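Local coordinates for protein aminotransferase (Psychrobacter arcticus 273-4, PDB 3IF2) that probably transfers amino groups between amino acids and keto acids, perhaps valine and pyruvate, using a bound pyridoxal 5'-phosphate cofactor, at residues Ile244-Gly249 against Thr268-Ser273. Sequence-based numbering, arbitrary orientation.
Sequences IDNAYG and TILCFS. With PLP (pyridoxal-5'-phosphate), chain C.
Ile244 and Cys271 meet through their backbones, Cys271 N giving an almost straight bond to Ile244 O at 2.8 Å. Ile244 N in turn donates to Ile269 O, and Asn246 N to Cys271 O at 2.7 Å, so two parallel strands of the large central sheet run in step as far as the cofactor. After this pairing Asn246 to Gly249 fold into a type I turn, and one water links Asn246 O to Ser273 N.

Both segments hold pyridoxal phosphate. Asp245 presents its carboxylate to the pyridine nitrogen because chi1 of 176° swings CG to the side opposite the main-chain N; OD2 lies 2.6 Å from PLP N1, while OD1 takes a weak second bond from the same N1. OD1 also accepts from Ala247 N in an Asx turn, 33° out of the carboxylate plane, and OD2 has a further partner in the hydroxyl of Tyr158. An asparagine in place of Asp245 would probably leave the pyridine N-H without its negative mate and weaken the hold on the ring. Tyr248 OH meets PLP O3 at 2.8 Å, and from the other segment Ser273 OG donates to the phosphate oxygen O2P; Arg283 and Ser275 also bind the cofactor.

Away from the cofactor the packing is mostly apolar. Ile244 and Leu270 run alongside each other on one face of the sheet, with Ile244 CB 3.8 Å from Leu270 CD2; that methyl also touches Asn246 OD1. Asn246 CB approaches Phe272 CD2 obliquely at 4.0 Å, while the Phe272 ring meets Phe96.

This is part of the cofactor site of a fold-type I aminotransferase: one strand brings a carboxylate to the pyridine nitrogen, probably favouring its protonated, electron-withdrawing form, while its neighbour supplies a serine hydroxyl to the phosphate.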
ATOM      1  N   ILE A 244       3.597 -19.769  -0.350  1.00 37.86           N
ATOM      2  CA  ILE A 244       4.990 -19.884   0.156  1.00 37.47           C
ATOM      3  C   ILE A 244       5.663 -18.506   0.154  1.00 37.05           C
ATOM      4  O   ILE A 244       5.831 -17.895  -0.901  1.00 34.91           O
ATOM      5  CB  ILE A 244       5.853 -20.852  -0.679  1.00 37.99           C
ATOM      6  CG1 ILE A 244       5.144 -22.203  -0.844  1.00 37.72           C
ATOM      7  CG2 ILE A 244       7.275 -20.995  -0.040  1.00 37.17           C
ATOM      8  CD1 ILE A 244       5.955 -23.194  -1.646  1.00 38.00           C
ATOM      9  N   ASP A 245       6.069 -18.059   1.348  1.00 37.35           N
ATOM     10  CA  ASP A 245       6.707 -16.762   1.575  1.00 37.30           C
ATOM     11  C   ASP A 245       8.225 -16.918   1.455  1.00 38.38           C
ATOM     12  O   ASP A 245       8.843 -17.484   2.367  1.00 38.38           O
ATOM     13  CB  ASP A 245       6.261 -16.279   2.968  1.00 37.02           C
ATOM     14  CG  ASP A 245       6.896 -14.972   3.427  1.00 36.65           C
ATOM     15  OD1 ASP A 245       7.682 -14.310   2.705  1.00 36.64           O
ATOM     16  OD2 ASP A 245       6.522 -14.573   4.556  1.00 35.99           O
ATOM     17  N   ASN A 246       8.809 -16.449   0.329  1.00 39.26           N
ATOM     18  CA  ASN A 246      10.284 -16.455   0.124  1.00 39.86           C
ATOM     19  C   ASN A 246      10.941 -15.129   0.415  1.00 39.32           C
ATOM     20  O   ASN A 246      11.913 -14.776  -0.236  1.00 40.03           O
ATOM     21  CB  ASN A 246      10.691 -16.850  -1.288  1.00 41.26           C
ATOM     22  CG  ASN A 246      10.287 -18.201  -1.620  1.00 43.09           C
ATOM     23  OD1 ASN A 246       9.089 -18.474  -1.695  1.00 45.32           O
ATOM     24  ND2 ASN A 246      11.270 -19.090  -1.853  1.00 43.65           N
ATOM     25  N   ALA A 247      10.481 -14.402   1.422  1.00 39.28           N
ATOM     26  CA  ALA A 247      11.116 -13.117   1.752  1.00 38.83           C
ATOM     27  C   ALA A 247      12.662 -13.225   1.819  1.00 38.75           C
ATOM     28  O   ALA A 247      13.349 -12.374   1.264  1.00 39.27           O
ATOM     29  CB  ALA A 247      10.553 -12.561   3.040  1.00 38.57           C
ATOM     30  N   TYR A 248      13.170 -14.314   2.415  1.00 38.30           N
ATOM     31  CA  TYR A 248      14.615 -14.585   2.623  1.00 37.24           C
ATOM     32  C   TYR A 248      15.186 -15.710   1.762  1.00 37.47           C
ATOM     33  O   TYR A 248      16.373 -16.034   1.896  1.00 37.44           O
ATOM     34  CB  TYR A 248      14.851 -14.988   4.105  1.00 36.50           C
ATOM     35  CG  TYR A 248      14.393 -13.978   5.131  1.00 35.43           C
ATOM     36  CD1 TYR A 248      15.161 -12.857   5.444  1.00 35.44           C
ATOM     37  CD2 TYR A 248      13.180 -14.140   5.792  1.00 35.41           C
ATOM     38  CE1 TYR A 248      14.707 -11.896   6.406  1.00 35.19           C
ATOM     39  CE2 TYR A 248      12.726 -13.204   6.727  1.00 35.15           C
ATOM     40  CZ  TYR A 248      13.486 -12.085   7.036  1.00 34.94           C
ATOM     41  OH  TYR A 248      13.022 -11.179   7.981  1.00 36.61           O
ATOM     42  N   GLY A 249      14.367 -16.284   0.874  1.00 37.87           N
ATOM     43  CA  GLY A 249      14.716 -17.467   0.117  1.00 38.59           C
ATOM     44  C   GLY A 249      15.216 -17.288  -1.282  1.00 39.51           C
ATOM     45  O   GLY A 249      15.666 -16.214  -1.660  1.00 39.85           O
ATOM     46  N   THR A 268       0.241 -23.289  -6.555  1.00 37.63           N
ATOM     47  CA  THR A 268       1.222 -22.677  -5.663  1.00 37.64           C
ATOM     48  C   THR A 268       1.175 -21.150  -5.833  1.00 37.17           C
ATOM     49  O   THR A 268       1.047 -20.650  -6.961  1.00 37.72           O
ATOM     50  CB  THR A 268       2.649 -23.205  -5.962  1.00 37.61           C
ATOM     51  OG1 THR A 268       2.638 -24.640  -6.023  1.00 36.99           O
ATOM     52  CG2 THR A 268       3.647 -22.745  -4.900  1.00 36.81           C
ATOM     53  N   ILE A 269       1.246 -20.429  -4.714  1.00 36.63           N
ATOM     54  CA  ILE A 269       1.302 -18.954  -4.700  1.00 36.52           C
ATOM     55  C   ILE A 269       2.659 -18.636  -4.049  1.00 36.60           C
ATOM     56  O   ILE A 269       2.815 -18.810  -2.850  1.00 36.47           O
ATOM     57  CB  ILE A 269       0.101 -18.332  -3.932  1.00 36.80           C
ATOM     58  CG1 ILE A 269      -1.243 -18.784  -4.558  1.00 37.16           C
ATOM     59  CG2 ILE A 269       0.166 -16.789  -3.923  1.00 36.49           C
ATOM     60  CD1 ILE A 269      -2.500 -18.406  -3.750  1.00 36.98           C
ATOM     61  N   LEU A 270       3.655 -18.265  -4.866  1.00 37.20           N
ATOM     62  CA  LEU A 270       5.017 -17.922  -4.395  1.00 37.25           C
ATOM     63  C   LEU A 270       5.129 -16.426  -4.203  1.00 35.94           C
ATOM     64  O   LEU A 270       4.915 -15.673  -5.154  1.00 35.29           O
ATOM     65  CB  LEU A 270       6.101 -18.356  -5.393  1.00 38.80           C
ATOM     66  CG  LEU A 270       6.572 -19.789  -5.520  1.00 39.98           C
ATOM     67  CD1 LEU A 270       7.635 -19.841  -6.593  1.00 40.71           C
ATOM     68  CD2 LEU A 270       7.142 -20.267  -4.197  1.00 41.34           C
ATOM     69  N   CYS A 271       5.466 -16.004  -2.990  1.00 35.78           N
ATOM     70  CA  CYS A 271       5.641 -14.590  -2.662  1.00 35.70           C
ATOM     71  C   CYS A 271       7.129 -14.302  -2.505  1.00 36.45           C
ATOM     72  O   CYS A 271       7.841 -15.046  -1.804  1.00 36.51           O
ATOM     73  CB  CYS A 271       4.925 -14.243  -1.370  1.00 36.12           C
ATOM     74  SG  CYS A 271       3.140 -14.533  -1.410  1.00 36.48           S
ATOM     75  N   PHE A 272       7.602 -13.268  -3.210  1.00 36.42           N
ATOM     76  CA  PHE A 272       8.979 -12.780  -3.105  1.00 35.97           C
ATOM     77  C   PHE A 272       8.912 -11.325  -2.676  1.00 35.10           C
ATOM     78  O   PHE A 272       7.836 -10.716  -2.634  1.00 35.18           O
ATOM     79  CB  PHE A 272       9.742 -12.878  -4.422  1.00 37.16           C
ATOM     80  CG  PHE A 272       9.669 -14.220  -5.077  1.00 38.08           C
ATOM     81  CD1 PHE A 272       8.577 -14.547  -5.881  1.00 38.12           C
ATOM     82  CD2 PHE A 272      10.703 -15.155  -4.915  1.00 38.84           C
ATOM     83  CE1 PHE A 272       8.500 -15.785  -6.502  1.00 38.47           C
ATOM     84  CE2 PHE A 272      10.641 -16.399  -5.539  1.00 38.86           C
ATOM     85  CZ  PHE A 272       9.538 -16.716  -6.341  1.00 39.12           C
ATOM     86  N   SER A 273      10.071 -10.776  -2.350  1.00 34.93           N
ATOM     87  CA  SER A 273      10.189  -9.389  -1.922  1.00 34.39           C
ATOM     88  C   SER A 273      11.565  -8.837  -2.279  1.00 34.87           C
ATOM     89  O   SER A 273      12.526  -9.608  -2.397  1.00 34.29           O
ATOM     90  CB  SER A 273      10.001  -9.315  -0.415  1.00 33.54           C
ATOM     91  OG  SER A 273       9.995  -7.993   0.054  1.00 32.93           O
TER
HETATM   92  N1  PLP C 500       8.029 -12.550   5.159  1.00 49.48           N
HETATM   93  C2  PLP C 500       8.881 -12.745   6.226  1.00 50.57           C
HETATM   94  C2A PLP C 500       9.216 -14.154   6.597  1.00 50.11           C
HETATM   95  C3  PLP C 500       9.414 -11.630   6.912  1.00 51.41           C
HETATM   96  O3  PLP C 500      10.266 -11.778   7.974  1.00 50.06           O
HETATM   97  C4  PLP C 500       9.049 -10.321   6.519  1.00 52.20           C
HETATM   98  C4A PLP C 500       9.428  -9.181   7.458  1.00 53.42           C
HETATM   99  O4A PLP C 500       9.960  -8.145   7.039  1.00 54.71           O
HETATM  100  C5  PLP C 500       8.157 -10.149   5.409  1.00 50.64           C
HETATM  101  C6  PLP C 500       7.668 -11.294   4.752  1.00 49.70           C
HETATM  102  C5A PLP C 500       7.661  -8.773   4.923  1.00 48.52           C
HETATM  103  O4P PLP C 500       8.514  -8.158   3.980  1.00 45.22           O
HETATM  104  P   PLP C 500       8.024  -6.890   3.128  1.00 40.81           P
HETATM  105  O1P PLP C 500       6.623  -6.356   3.305  1.00 40.33           O
HETATM  106  O2P PLP C 500       8.174  -7.402   1.735  1.00 40.66           O
HETATM  107  O3P PLP C 500       8.979  -5.813   3.462  1.00 38.75           O
HETATM  108  O   HOH W   1      12.455 -12.829  -2.105  1.00 33.81           O
HETATM  109  O   HOH W   2      13.327 -10.036   0.078  1.00 49.14           O